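Local coordinates for protein putative Type I topoisomerase (Deinococcus radiodurans, PDB 3M4A) that probably relaxes supercoiled DNA as a type IB topoisomerase, cutting and rejoining one strand without ATP, and is captured here bound to DNA, at residues Ala108-Ala111 and Asp112-Ser116; Pro120-Val123 and Met124-Thr128; Ser288-Pro292 and Val293-Arg297. One frame throughout, in Å; residues are numbered along the deposited sequence.

Contact 1 (Ala108-Ala111 and Asp112-Ser116); sequences ATTA and DLRAS. With nucleotides of chain B; nucleotides of chain C.
Thr-110 and Arg-114 lie side by side near the C-terminal end of helix 91-113, their side chains pointing the same way. In van der Waals contact, CG2 of Thr-110 sits 3.8 Å from NH2 of Arg-114. Because CG2 is anti to the backbone N, OG1 stays beside that N and hydrogen-bonds to Lys-106 O and to a DNA phosphate. Among the backbone bonds, Leu-113 N donates to Thr-109 O (2.9 Å), whereas Arg-114 N is shared between a weak bond to Thr-110 O and one to Ala-111 O (3.2 Å), the latter arriving from above the carbonyl plane. Toward the DNA, Arg-114 runs extended from CG to NE and brings NH1 to 3.0 Å from N3 of DG9 of chain B, which lies in the guanidinium plane at its edge, on the minor-groove side of the base. CB of Arg-114 meets O4' of DT7 of chain C at 3.5 Å, so nucleotides of chains B and C both touch it. With an alanine here, N3 of DG9 would probably be left without its in-plane guanidinium and CG2 of Thr-110 without its neighbour. Asp-112 hydrogen-bonds to Tyr-225 of helix 219-230 and forms a salt bridge with Arg-121 of helix 120-134, where Leu-113 packs on Ala-125 and Leu-126.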
ATOM      1  N   ALA A 108      -1.946 -11.635  -5.962  1.00  9.09           N
ATOM      2  CA  ALA A 108      -2.585 -11.034  -7.123  1.00  8.59           C
ATOM      3  C   ALA A 108      -1.596 -10.234  -7.974  1.00  8.53           C
ATOM      4  O   ALA A 108      -1.567 -10.366  -9.205  1.00  8.70           O
ATOM      5  CB  ALA A 108      -3.716 -10.155  -6.679  1.00  8.92           C
ATOM      6  N   THR A 109      -0.769  -9.405  -7.327  1.00  8.08           N
ATOM      7  CA  THR A 109       0.171  -8.570  -8.083  1.00  7.60           C
ATOM      8  C   THR A 109       1.306  -9.406  -8.697  1.00  7.12           C
ATOM      9  O   THR A 109       1.705  -9.157  -9.825  1.00  6.40           O
ATOM     10  CB  THR A 109       0.698  -7.348  -7.275  1.00  8.53           C
ATOM     11  OG1 THR A 109       1.379  -7.777  -6.093  1.00  7.97           O
ATOM     12  CG2 THR A 109      -0.449  -6.432  -6.895  1.00  8.70           C
ATOM     13  N   THR A 110       1.801 -10.415  -7.989  1.00  6.37           N
ATOM     14  CA  THR A 110       2.796 -11.319  -8.590  1.00  6.51           C
ATOM     15  C   THR A 110       2.240 -11.969  -9.865  1.00  6.94           C
ATOM     16  O   THR A 110       2.923 -12.011 -10.887  1.00  7.76           O
ATOM     17  CB  THR A 110       3.270 -12.392  -7.585  1.00  6.44           C
ATOM     18  OG1 THR A 110       4.016 -11.751  -6.541  1.00  6.20           O
ATOM     19  CG2 THR A 110       4.139 -13.436  -8.269  1.00  6.21           C
ATOM     20  N   ALA A 111       1.003 -12.456  -9.800  1.00  7.59           N
ATOM     21  CA  ALA A 111       0.377 -13.086 -10.963  1.00  7.86           C
ATOM     22  C   ALA A 111       0.408 -12.143 -12.167  1.00  8.19           C
ATOM     23  O   ALA A 111       0.893 -12.512 -13.257  1.00  8.40           O
ATOM     24  CB  ALA A 111      -1.054 -13.542 -10.633  1.00  7.74           C
ATOM     25  N   ASP A 112      -0.020 -10.898 -11.964  1.00  8.29           N
ATOM     26  CA  ASP A 112       0.008  -9.889 -13.037  1.00  8.01           C
ATOM     27  C   ASP A 112       1.415  -9.560 -13.546  1.00  7.51           C
ATOM     28  O   ASP A 112       1.616  -9.299 -14.740  1.00  7.21           O
ATOM     29  CB  ASP A 112      -0.697  -8.611 -12.578  1.00  8.86           C
ATOM     30  CG  ASP A 112      -2.223  -8.773 -12.486  1.00 10.02           C
ATOM     31  OD1 ASP A 112      -2.806  -9.496 -13.329  1.00 12.57           O
ATOM     32  OD2 ASP A 112      -2.838  -8.156 -11.588  1.00  9.86           O
ATOM     33  N   LEU A 113       2.404  -9.578 -12.653  1.00  6.66           N
ATOM     34  CA  LEU A 113       3.787  -9.295 -13.023  1.00  6.79           C
ATOM     35  C   LEU A 113       4.437 -10.378 -13.899  1.00  5.97           C
ATOM     36  O   LEU A 113       5.394 -10.107 -14.617  1.00  6.10           O
ATOM     37  CB  LEU A 113       4.632  -9.095 -11.752  1.00  5.84           C
ATOM     38  CG  LEU A 113       4.357  -7.809 -10.969  1.00  6.61           C
ATOM     39  CD1 LEU A 113       5.065  -7.863  -9.625  1.00  6.39           C
ATOM     40  CD2 LEU A 113       4.772  -6.571 -11.779  1.00  6.44           C
ATOM     41  N   ARG A 114       3.934 -11.602 -13.824  1.00  6.39           N
ATOM     42  CA  ARG A 114       4.515 -12.719 -14.587  1.00  7.74           C
ATOM     43  C   ARG A 114       4.218 -12.646 -16.086  1.00  8.17           C
ATOM     44  O   ARG A 114       4.828 -13.379 -16.890  1.00  8.38           O
ATOM     45  CB  ARG A 114       4.000 -14.037 -14.035  1.00  7.36           C
ATOM     46  CG  ARG A 114       4.507 -14.382 -12.633  1.00  8.46           C
ATOM     47  CD  ARG A 114       4.320 -15.852 -12.328  1.00  7.52           C
ATOM     48  NE  ARG A 114       4.609 -16.165 -10.935  1.00  8.24           N
ATOM     49  CZ  ARG A 114       5.834 -16.361 -10.458  1.00  8.29           C
ATOM     50  NH1 ARG A 114       6.891 -16.268 -11.235  1.00  9.03           N
ATOM     51  NH2 ARG A 114       5.994 -16.637  -9.184  1.00  8.64           N
ATOM     52  N   ALA A 115       3.291 -11.777 -16.467  1.00  8.72           N
ATOM     53  CA  ALA A 115       2.971 -11.561 -17.881  1.00  9.31           C
ATOM     54  C   ALA A 115       4.146 -11.028 -18.720  1.00  9.52           C
ATOM     55  O   ALA A 115       5.062 -10.386 -18.215  1.00  8.93           O
ATOM     56  CB  ALA A 115       1.788 -10.627 -18.010  1.00  9.08           C
ATOM     57  N   SER A 116       4.123 -11.301 -20.020  1.00  9.60           N
ATOM     58  CA  SER A 116       5.201 -10.826 -20.882  0.50  9.91           C
ATOM     59  C   SER A 116       4.887  -9.422 -21.377  1.00 10.23           C
ATOM     60  O   SER A 116       3.724  -9.013 -21.433  1.00 11.55           O
ATOM     61  CB  SER A 116       5.454 -11.777 -22.054  0.50 10.10           C
ATOM     62  OG  SER A 116       4.287 -11.946 -22.828  0.50 10.54           O
TER
ATOM     63  P    DG B   9       9.915 -10.091 -14.641  1.00  5.93           P
ATOM     64  OP1  DG B   9       9.124  -8.946 -15.182  1.00  6.83           O
ATOM     65  OP2  DG B   9      11.378  -9.970 -14.481  1.00  6.51           O
ATOM     66  O5'  DG B   9       9.334 -10.557 -13.229  1.00  6.23           O
ATOM     67  C5'  DG B   9       7.959 -10.794 -13.055  1.00  6.76           C
ATOM     68  C4'  DG B   9       7.711 -11.732 -11.885  1.00  6.43           C
ATOM     69  O4'  DG B   9       8.245 -13.060 -12.106  1.00  4.58           O
ATOM     70  C3'  DG B   9       8.397 -11.300 -10.594  1.00  3.91           C
ATOM     71  O3'  DG B   9       7.514 -11.555  -9.522  1.00  4.13           O
ATOM     72  C2'  DG B   9       9.724 -12.077 -10.580  1.00  4.40           C
ATOM     73  C1'  DG B   9       9.311 -13.393 -11.180  1.00  4.16           C
ATOM     74  N9   DG B   9      10.259 -14.093 -12.036  1.00  3.17           N
ATOM     75  C8   DG B   9      11.050 -13.541 -12.994  1.00  3.42           C
ATOM     76  N7   DG B   9      11.745 -14.392 -13.692  1.00  3.79           N
ATOM     77  C5   DG B   9      11.382 -15.607 -13.157  1.00  3.18           C
ATOM     78  C6   DG B   9      11.798 -16.909 -13.499  1.00  3.88           C
ATOM     79  O6   DG B   9      12.584 -17.279 -14.376  1.00  3.78           O
ATOM     80  N1   DG B   9      11.181 -17.846 -12.702  1.00  3.22           N
ATOM     81  C2   DG B   9      10.275 -17.586 -11.704  1.00  3.34           C
ATOM     82  N2   DG B   9       9.766 -18.623 -11.024  1.00  3.02           N
ATOM     83  N3   DG B   9       9.858 -16.375 -11.398  1.00  3.50           N
ATOM     84  C4   DG B   9      10.479 -15.444 -12.136  1.00  2.49           C
TER
ATOM     85  P    DT C   7      -0.654 -18.145 -11.826  1.00 22.73           P
ATOM     86  OP1  DT C   7      -1.340 -17.184 -10.920  1.00 23.98           O
ATOM     87  OP2  DT C   7      -1.261 -19.481 -12.080  1.00 22.66           O
ATOM     88  O5'  DT C   7      -0.421 -17.401 -13.207  1.00 18.02           O
ATOM     89  C5'  DT C   7       0.021 -16.059 -13.178  1.00 16.21           C
ATOM     90  C4'  DT C   7       0.566 -15.639 -14.514  1.00 14.37           C
ATOM     91  O4'  DT C   7       1.682 -16.485 -14.886  1.00 11.73           O
ATOM     92  C3'  DT C   7      -0.421 -15.760 -15.658  1.00 14.55           C
ATOM     93  O3'  DT C   7      -1.319 -14.666 -15.620  1.00 16.03           O
ATOM     94  C2'  DT C   7       0.509 -15.756 -16.854  1.00 13.87           C
ATOM     95  C1'  DT C   7       1.722 -16.474 -16.300  1.00 12.89           C
ATOM     96  N1   DT C   7       1.859 -17.905 -16.731  1.00 11.97           N
ATOM     97  C2   DT C   7       2.570 -18.094 -17.887  1.00 10.90           C
ATOM     98  O2   DT C   7       3.019 -17.192 -18.551  1.00 13.79           O
ATOM     99  N3   DT C   7       2.733 -19.387 -18.257  1.00 12.12           N
ATOM    100  C4   DT C   7       2.280 -20.476 -17.586  1.00 11.21           C
ATOM    101  O4   DT C   7       2.528 -21.583 -18.049  1.00 13.92           O
ATOM    102  C5   DT C   7       1.514 -20.243 -16.378  1.00 12.39           C
ATOM    103  C7   DT C   7       0.949 -21.393 -15.588  1.00 13.09           C
ATOM    104  C6   DT C   7       1.345 -18.956 -15.994  1.00 11.15           C
TER
ATOM    105  P    DG B   8       9.417 -11.032 -21.122  1.00 11.53           P
ATOM    106  OP1  DG B   8       8.580  -9.827 -21.194  1.00  9.48           O
ATOM    107  OP2  DG B   8      10.816 -10.965 -21.580  1.00 12.61           O
ATOM    108  O5'  DG B   8       9.356 -11.601 -19.629  1.00  9.98           O
ATOM    109  C5'  DG B   8       8.215 -11.554 -18.827  1.00  8.07           C
ATOM    110  C4'  DG B   8       8.522 -12.147 -17.468  1.00  6.18           C
ATOM    111  O4'  DG B   8       8.727 -13.572 -17.580  1.00  7.27           O
ATOM    112  C3'  DG B   8       9.792 -11.633 -16.803  1.00  6.44           C
ATOM    113  O3'  DG B   8       9.538 -11.449 -15.426  1.00  7.46           O
ATOM    114  C2'  DG B   8      10.804 -12.741 -16.998  1.00  6.97           C
ATOM    115  C1'  DG B   8       9.876 -13.916 -16.826  1.00  6.34           C
ATOM    116  N9   DG B   8      10.310 -15.211 -17.307  1.00  6.76           N
ATOM    117  C8   DG B   8      11.105 -15.503 -18.392  1.00  6.47           C
ATOM    118  N7   DG B   8      11.263 -16.795 -18.541  1.00  5.76           N
ATOM    119  C5   DG B   8      10.534 -17.363 -17.511  1.00  5.64           C
ATOM    120  C6   DG B   8      10.324 -18.722 -17.171  1.00  5.41           C
ATOM    121  O6   DG B   8      10.806 -19.725 -17.755  1.00  7.87           O
ATOM    122  N1   DG B   8       9.549 -18.872 -16.041  1.00  6.31           N
ATOM    123  C2   DG B   8       8.965 -17.820 -15.354  1.00  4.78           C
ATOM    124  N2   DG B   8       8.214 -18.148 -14.295  1.00  6.32           N
ATOM    125  N3   DG B   8       9.135 -16.549 -15.673  1.00  4.36           N
ATOM    126  C4   DG B   8       9.930 -16.391 -16.752  1.00  3.42           C
TER

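Contact 2 (Pro120-Val123 and Met124-Thr128); sequences PRKV and MALMT. With nucleotides of chain B.
Met-124 folds back on Pro-120, its chain bent at the last torsion (chi3 -62°) so that CE comes 3.6 Å from Pro-120 O and 4.4 Å from Pro-120 CB. One turn on, Val-123 and Met-127 cross obliquely, with CG1 of Val-123 at 4.2 Å from SD of Met-127. CG of Leu-126 lies 3.3 Å from Lys-122 O. Beneath these side chains runs the regular i to i+4 ladder of an alpha-helix in its opening turns, within the catalytic core of the type IB fold: Met-124 N, for instance, donates to Pro-120 O at 2.9 Å in the carbonyl plane. Met-124 O takes two bonds, from Thr-128 N and from Thr-128 OG1, which reach it from opposite faces of its plane. Lys-122 is turned to the DNA: with CG anti to the backbone N (chi1 177°) and the chain extended beyond, NZ donates to OP1 of DG9 of chain B at 2.7 Å. The same NZ also meets the carbonyls of Leu-113 and Ala-115, an arrangement consistent with holding it at the phosphate. Arg-121 is pinned by salt bridges to Asp-112 and Glu-228, while Met-127 packs on Leu-152 and Phe-204.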
ATOM      1  N   PRO A 120      -1.460  -3.727 -19.390  1.00  8.98           N
ATOM      2  CA  PRO A 120      -1.984  -2.810 -18.375  1.00  9.08           C
ATOM      3  C   PRO A 120      -1.870  -3.305 -16.934  1.00  8.87           C
ATOM      4  O   PRO A 120      -1.393  -2.559 -16.073  1.00  8.99           O
ATOM      5  CB  PRO A 120      -3.449  -2.646 -18.795  1.00  9.59           C
ATOM      6  CG  PRO A 120      -3.402  -2.834 -20.252  1.00  9.69           C
ATOM      7  CD  PRO A 120      -2.449  -3.950 -20.466  1.00  9.80           C
ATOM      8  N   ARG A 121      -2.270  -4.548 -16.675  1.00  8.42           N
ATOM      9  CA  ARG A 121      -2.256  -5.064 -15.311  1.00  8.19           C
ATOM     10  C   ARG A 121      -0.825  -5.232 -14.791  1.00  7.88           C
ATOM     11  O   ARG A 121      -0.605  -5.127 -13.592  1.00  6.88           O
ATOM     12  CB  ARG A 121      -3.024  -6.378 -15.203  1.00  8.62           C
ATOM     13  CG  ARG A 121      -4.510  -6.189 -15.444  1.00  9.12           C
ATOM     14  CD  ARG A 121      -5.255  -7.513 -15.369  1.00  9.51           C
ATOM     15  NE  ARG A 121      -5.235  -8.074 -14.027  1.00 11.08           N
ATOM     16  CZ  ARG A 121      -6.120  -7.833 -13.058  1.00 13.01           C
ATOM     17  NH1 ARG A 121      -7.169  -7.042 -13.243  1.00 15.03           N
ATOM     18  NH2 ARG A 121      -5.947  -8.414 -11.884  1.00 14.76           N
ATOM     19  N   LYS A 122       0.131  -5.509 -15.668  1.00  6.89           N
ATOM     20  CA  LYS A 122       1.535  -5.609 -15.218  1.00  6.69           C
ATOM     21  C   LYS A 122       2.082  -4.225 -14.799  1.00  6.97           C
ATOM     22  O   LYS A 122       2.722  -4.065 -13.726  1.00  6.12           O
ATOM     23  CB  LYS A 122       2.414  -6.250 -16.290  1.00  6.80           C
ATOM     24  CG  LYS A 122       3.883  -6.294 -15.884  1.00  5.96           C
ATOM     25  CD  LYS A 122       4.699  -7.330 -16.623  1.00  6.48           C
ATOM     26  CE  LYS A 122       6.095  -7.444 -16.017  1.00  6.18           C
ATOM     27  NZ  LYS A 122       6.828  -8.638 -16.547  1.00  5.73           N
ATOM     28  N   VAL A 123       1.808  -3.211 -15.612  1.00  6.52           N
ATOM     29  CA  VAL A 123       2.241  -1.844 -15.274  1.00  6.63           C
ATOM     30  C   VAL A 123       1.542  -1.381 -13.988  1.00  6.30           C
ATOM     31  O   VAL A 123       2.177  -0.782 -13.114  1.00  6.28           O
ATOM     32  CB  VAL A 123       2.041  -0.844 -16.423  1.00  6.75           C
ATOM     33  CG1 VAL A 123       2.567   0.529 -16.043  1.00  7.18           C
ATOM     34  CG2 VAL A 123       2.793  -1.324 -17.670  1.00  4.82           C
ATOM     35  N   MET A 124       0.248  -1.681 -13.848  1.00  6.65           N
ATOM     36  CA  MET A 124      -0.472  -1.347 -12.611  1.00  6.85           C
ATOM     37  C   MET A 124       0.027  -2.123 -11.392  1.00  5.88           C
ATOM     38  O   MET A 124       0.070  -1.572 -10.296  1.00  5.48           O
ATOM     39  CB  MET A 124      -1.978  -1.486 -12.796  1.00  7.64           C
ATOM     40  CG  MET A 124      -2.484  -0.411 -13.702  1.00  9.07           C
ATOM     41  SD  MET A 124      -4.271  -0.332 -13.934  1.00 10.21           S
ATOM     42  CE  MET A 124      -4.619  -1.914 -14.668  1.00 12.42           C
ATOM     43  N   ALA A 125       0.413  -3.378 -11.584  1.00  5.13           N
ATOM     44  CA  ALA A 125       1.030  -4.146 -10.496  1.00  5.21           C
ATOM     45  C   ALA A 125       2.359  -3.513 -10.064  1.00  4.86           C
ATOM     46  O   ALA A 125       2.669  -3.469  -8.856  1.00  4.59           O
ATOM     47  CB  ALA A 125       1.234  -5.619 -10.920  1.00  4.81           C
ATOM     48  N   LEU A 126       3.154  -3.042 -11.025  1.00  4.64           N
ATOM     49  CA  LEU A 126       4.423  -2.360 -10.723  1.00  4.65           C
ATOM     50  C   LEU A 126       4.151  -1.066  -9.932  1.00  4.85           C
ATOM     51  O   LEU A 126       4.823  -0.751  -8.931  1.00  3.05           O
ATOM     52  CB  LEU A 126       5.174  -2.034 -12.019  1.00  5.03           C
ATOM     53  CG  LEU A 126       5.757  -3.215 -12.800  1.00  5.36           C
ATOM     54  CD1 LEU A 126       6.146  -2.802 -14.220  1.00  5.22           C
ATOM     55  CD2 LEU A 126       6.999  -3.731 -12.043  1.00  4.19           C
ATOM     56  N   MET A 127       3.140  -0.326 -10.367  1.00  4.41           N
ATOM     57  CA  MET A 127       2.757   0.909  -9.677  1.00  4.65           C
ATOM     58  C   MET A 127       2.259   0.645  -8.260  1.00  4.59           C
ATOM     59  O   MET A 127       2.580   1.399  -7.353  1.00  5.35           O
ATOM     60  CB  MET A 127       1.700   1.674 -10.493  1.00  4.36           C
ATOM     61  CG  MET A 127       2.240   2.222 -11.800  1.00  2.23           C
ATOM     62  SD  MET A 127       0.924   2.764 -12.914  1.00  6.88           S
ATOM     63  CE  MET A 127       0.747   4.455 -12.351  1.00  9.69           C
ATOM     64  N   THR A 128       1.512  -0.447  -8.080  1.00  3.91           N
ATOM     65  CA  THR A 128       0.991  -0.847  -6.776  1.00  3.77           C
ATOM     66  C   THR A 128       2.149  -1.248  -5.870  1.00  3.16           C
ATOM     67  O   THR A 128       2.168  -0.906  -4.690  1.00  3.12           O
ATOM     68  CB  THR A 128      -0.029  -1.977  -6.883  1.00  4.14           C
ATOM     69  OG1 THR A 128      -1.129  -1.542  -7.692  1.00  5.73           O
ATOM     70  CG2 THR A 128      -0.576  -2.333  -5.500  1.00  5.22           C
TER
ATOM     71  P    DG B   9       9.915 -10.091 -14.641  1.00  5.93           P
ATOM     72  OP1  DG B   9       9.124  -8.946 -15.182  1.00  6.83           O
ATOM     73  OP2  DG B   9      11.378  -9.970 -14.481  1.00  6.51           O
ATOM     74  O5'  DG B   9       9.334 -10.557 -13.229  1.00  6.23           O
ATOM     75  C5'  DG B   9       7.959 -10.794 -13.055  1.00  6.76           C
ATOM     76  C4'  DG B   9       7.711 -11.732 -11.885  1.00  6.43           C
ATOM     77  O4'  DG B   9       8.245 -13.060 -12.106  1.00  4.58           O
ATOM     78  C3'  DG B   9       8.397 -11.300 -10.594  1.00  3.91           C
ATOM     79  O3'  DG B   9       7.514 -11.555  -9.522  1.00  4.13           O
ATOM     80  C2'  DG B   9       9.724 -12.077 -10.580  1.00  4.40           C
ATOM     81  C1'  DG B   9       9.311 -13.393 -11.180  1.00  4.16           C
ATOM     82  N9   DG B   9      10.259 -14.093 -12.036  1.00  3.17           N
ATOM     83  C8   DG B   9      11.050 -13.541 -12.994  1.00  3.42           C
ATOM     84  N7   DG B   9      11.745 -14.392 -13.692  1.00  3.79           N
ATOM     85  C5   DG B   9      11.382 -15.607 -13.157  1.00  3.18           C
ATOM     86  C6   DG B   9      11.798 -16.909 -13.499  1.00  3.88           C
ATOM     87  O6   DG B   9      12.584 -17.279 -14.376  1.00  3.78           O
ATOM     88  N1   DG B   9      11.181 -17.846 -12.702  1.00  3.22           N
ATOM     89  C2   DG B   9      10.275 -17.586 -11.704  1.00  3.34           C
ATOM     90  N2   DG B   9       9.766 -18.623 -11.024  1.00  3.02           N
ATOM     91  N3   DG B   9       9.858 -16.375 -11.398  1.00  3.50           N
ATOM     92  C4   DG B   9      10.479 -15.444 -12.136  1.00  2.49           C
TER

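Contact 3 (Ser288-Pro292 and Val293-Arg297); sequences SYICP and VIFDR
Ile-290 and Phe-295 cross at about a right angle where the chain passes from a short loop into helix 292-299. The phenyl group reaches back along the chain, and its far atoms CE1 and CZ meet the isoleucine: CE1 of Phe-295 is 3.8 Å from CG2 of Ile-290, and CZ of Phe-295 is 3.9 Å from CD1 of Ile-290, so both branches of the isoleucine take part. The methyl CG2 approaches the ring obliquely. It is placed there because it stands anti to the backbone N of Ile-290, beside the carbonyl carbon, while CG1 takes the position next to the N.

Cys-291 meets Val-293 through its sulfur. This SG, anti to the backbone N (chi1 178°), lies 3.8 Å from CB of Val-293 and also accepts a weak N-cap bond of 3.7 Å from Val-293 N. The carbonyl of Cys-291 receives Ile-294 N from above its plane, and Asp-296 N closes the first full turn with a nearly straight bond to Pro-292 O (2.9 Å, 172° at the hydrogen). Farther on, CG1 of Val-293 sits 3.7 Å above the guanidinium plane of Arg-297, offset toward its rim; that arginine is fixed by Glu-335 and Ser-334.

Phe-295 continues into Leu-267, Cys-270 and Val-271 of helix 260-278, and Cys-291 into Trp-92 and Leu-95 of helix 91-113. The whole is a capped helix start: Cys-291 at the N-cap, a proline in the first turn, and Ile-290 and Phe-295 forming a hydrophobic staple around the cap.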
ATOM      1  N   SER A 288      -1.936  11.947  11.563  1.00 17.30           N
ATOM      2  CA  SER A 288      -2.728  11.184  10.599  1.00 16.70           C
ATOM      3  C   SER A 288      -2.066   9.927  10.017  1.00 15.87           C
ATOM      4  O   SER A 288      -2.766   9.088   9.441  1.00 16.22           O
ATOM      5  CB  SER A 288      -3.119  12.084   9.427  1.00 17.56           C
ATOM      6  OG  SER A 288      -3.980  13.129   9.851  1.00 20.83           O
ATOM      7  N   TYR A 289      -0.746   9.794  10.134  1.00 14.37           N
ATOM      8  CA  TYR A 289      -0.066   8.713   9.434  1.00 13.92           C
ATOM      9  C   TYR A 289       0.510   7.638  10.363  1.00 13.23           C
ATOM     10  O   TYR A 289       0.219   6.459  10.167  1.00 13.86           O
ATOM     11  CB  TYR A 289       0.957   9.274   8.431  1.00 14.09           C
ATOM     12  CG  TYR A 289       0.280   9.921   7.237  1.00 14.10           C
ATOM     13  CD1 TYR A 289      -0.027  11.284   7.228  1.00 15.08           C
ATOM     14  CD2 TYR A 289      -0.102   9.159   6.141  1.00 13.82           C
ATOM     15  CE1 TYR A 289      -0.675  11.870   6.146  1.00 14.73           C
ATOM     16  CE2 TYR A 289      -0.748   9.738   5.050  1.00 14.36           C
ATOM     17  CZ  TYR A 289      -1.031  11.089   5.058  1.00 15.76           C
ATOM     18  OH  TYR A 289      -1.669  11.647   3.960  1.00 17.42           O
ATOM     19  N   ILE A 290       1.274   8.024  11.383  1.00 11.64           N
ATOM     20  CA  ILE A 290       1.910   7.036  12.263  1.00 11.24           C
ATOM     21  C   ILE A 290       0.923   6.605  13.347  1.00 10.92           C
ATOM     22  O   ILE A 290       0.432   7.443  14.122  1.00 10.77           O
ATOM     23  CB  ILE A 290       3.177   7.593  12.955  1.00 10.79           C
ATOM     24  CG1 ILE A 290       4.220   8.080  11.938  1.00 10.39           C
ATOM     25  CG2 ILE A 290       3.808   6.535  13.853  1.00 10.70           C
ATOM     26  CD1 ILE A 290       5.365   8.850  12.548  1.00 10.72           C
ATOM     27  N   CYS A 291       0.637   5.309  13.417  1.00 10.47           N
ATOM     28  CA  CYS A 291      -0.238   4.790  14.474  1.00 10.49           C
ATOM     29  C   CYS A 291       0.432   4.986  15.844  1.00  9.77           C
ATOM     30  O   CYS A 291       1.551   4.555  16.055  1.00  9.39           O
ATOM     31  CB  CYS A 291      -0.567   3.317  14.219  1.00 10.59           C
ATOM     32  SG  CYS A 291      -1.578   2.593  15.513  1.00 12.92           S
ATOM     33  N   PRO A 292      -0.268   5.628  16.804  1.00  9.64           N
ATOM     34  CA  PRO A 292       0.366   5.931  18.086  1.00  9.54           C
ATOM     35  C   PRO A 292       0.747   4.708  18.909  1.00  8.72           C
ATOM     36  O   PRO A 292       1.595   4.781  19.800  1.00  9.03           O
ATOM     37  CB  PRO A 292      -0.705   6.754  18.825  1.00  9.83           C
ATOM     38  CG  PRO A 292      -1.972   6.383  18.210  1.00 10.68           C
ATOM     39  CD  PRO A 292      -1.669   6.070  16.756  1.00 10.18           C
ATOM     40  N   VAL A 293       0.141   3.569  18.605  1.00  8.86           N
ATOM     41  CA  VAL A 293       0.500   2.341  19.291  1.00  8.62           C
ATOM     42  C   VAL A 293       2.002   2.057  19.219  1.00  8.35           C
ATOM     43  O   VAL A 293       2.601   1.626  20.194  1.00  7.95           O
ATOM     44  CB  VAL A 293      -0.333   1.149  18.765  1.00  8.79           C
ATOM     45  CG1 VAL A 293       0.195  -0.184  19.326  1.00  9.36           C
ATOM     46  CG2 VAL A 293      -1.812   1.355  19.127  1.00  9.01           C
ATOM     47  N   ILE A 294       2.632   2.333  18.076  1.00  8.19           N
ATOM     48  CA  ILE A 294       4.065   2.099  17.893  0.50  8.03           C
ATOM     49  C   ILE A 294       4.905   2.927  18.878  1.00  7.64           C
ATOM     50  O   ILE A 294       5.916   2.458  19.431  1.00  7.47           O
ATOM     51  CB  ILE A 294       4.459   2.391  16.402  0.50  7.94           C
ATOM     52  CG1 ILE A 294       4.147   1.168  15.530  0.50  7.36           C
ATOM     53  CG2 ILE A 294       5.923   2.773  16.254  0.50  7.35           C
ATOM     54  CD1 ILE A 294       2.689   0.751  15.533  0.50  5.32           C
ATOM     55  N   PHE A 295       4.467   4.177  19.087  1.00  8.56           N
ATOM     56  CA  PHE A 295       5.111   5.108  20.025  1.00  8.69           C
ATOM     57  C   PHE A 295       4.873   4.676  21.479  1.00  8.69           C
ATOM     58  O   PHE A 295       5.801   4.699  22.280  1.00  8.39           O
ATOM     59  CB  PHE A 295       4.596   6.534  19.801  1.00  9.94           C
ATOM     60  CG  PHE A 295       5.154   7.208  18.569  1.00  9.91           C
ATOM     61  CD1 PHE A 295       5.914   6.510  17.632  1.00 11.17           C
ATOM     62  CD2 PHE A 295       4.914   8.551  18.348  1.00 11.67           C
ATOM     63  CE1 PHE A 295       6.425   7.150  16.515  1.00 11.70           C
ATOM     64  CE2 PHE A 295       5.429   9.197  17.215  1.00 12.20           C
ATOM     65  CZ  PHE A 295       6.178   8.479  16.305  1.00 12.65           C
ATOM     66  N   ASP A 296       3.647   4.264  21.797  1.00  9.05           N
ATOM     67  CA  ASP A 296       3.335   3.675  23.119  1.00  9.20           C
ATOM     68  C   ASP A 296       4.289   2.532  23.458  1.00  9.41           C
ATOM     69  O   ASP A 296       4.910   2.504  24.529  1.00  9.54           O
ATOM     70  CB  ASP A 296       1.905   3.135  23.185  1.00  9.35           C
ATOM     71  CG  ASP A 296       0.844   4.221  23.170  1.00  9.14           C
ATOM     72  OD1 ASP A 296       1.138   5.401  23.485  1.00 11.34           O
ATOM     73  OD2 ASP A 296      -0.296   3.870  22.827  1.00 12.39           O
ATOM     74  N   ARG A 297       4.445   1.586  22.533  1.00  8.72           N
ATOM     75  CA  ARG A 297       5.344   0.475  22.791  1.00  8.76           C
ATOM     76  C   ARG A 297       6.782   0.937  22.996  1.00  8.81           C
ATOM     77  O   ARG A 297       7.468   0.479  23.919  1.00  9.03           O
ATOM     78  CB  ARG A 297       5.237  -0.581  21.687  1.00  8.66           C
ATOM     79  CG  ARG A 297       3.874  -1.214  21.579  1.00  8.08           C
ATOM     80  CD  ARG A 297       3.429  -2.023  22.807  1.00  8.90           C
ATOM     81  NE  ARG A 297       2.091  -2.510  22.528  1.00  8.61           N
ATOM     82  CZ  ARG A 297       0.968  -1.817  22.728  1.00  8.07           C
ATOM     83  NH1 ARG A 297       1.013  -0.603  23.271  1.00 10.38           N
ATOM     84  NH2 ARG A 297      -0.205  -2.327  22.394  1.00  9.81           N
TER

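Overall arrangement
Contacts 1 and 2 sit together, their centres 8 Å apart, on successive helices that lock through Asp-112 and Arg-121; both are largely buried, and contact 1 borders the DNA, while contact 2 reaches it through Lys-122. Their chemistry there differs: contact 1 offers an arginine to the minor-groove side of a base, contact 2 a lysine to a phosphate, and both meet the same nucleotide, DG9 of chain B. Contact 3 lies across the chain's centre, about 34 Å from contact 1 and about 31 Å from contact 2 between centres. Its nearest atom about 25 Å from the nucleic acid, it is mainly apolar, with exposed Pro-292 and Asp-296 at its margin. Helix 91-113 connects the two regions: it carries contact 1 and packs on Cys-291.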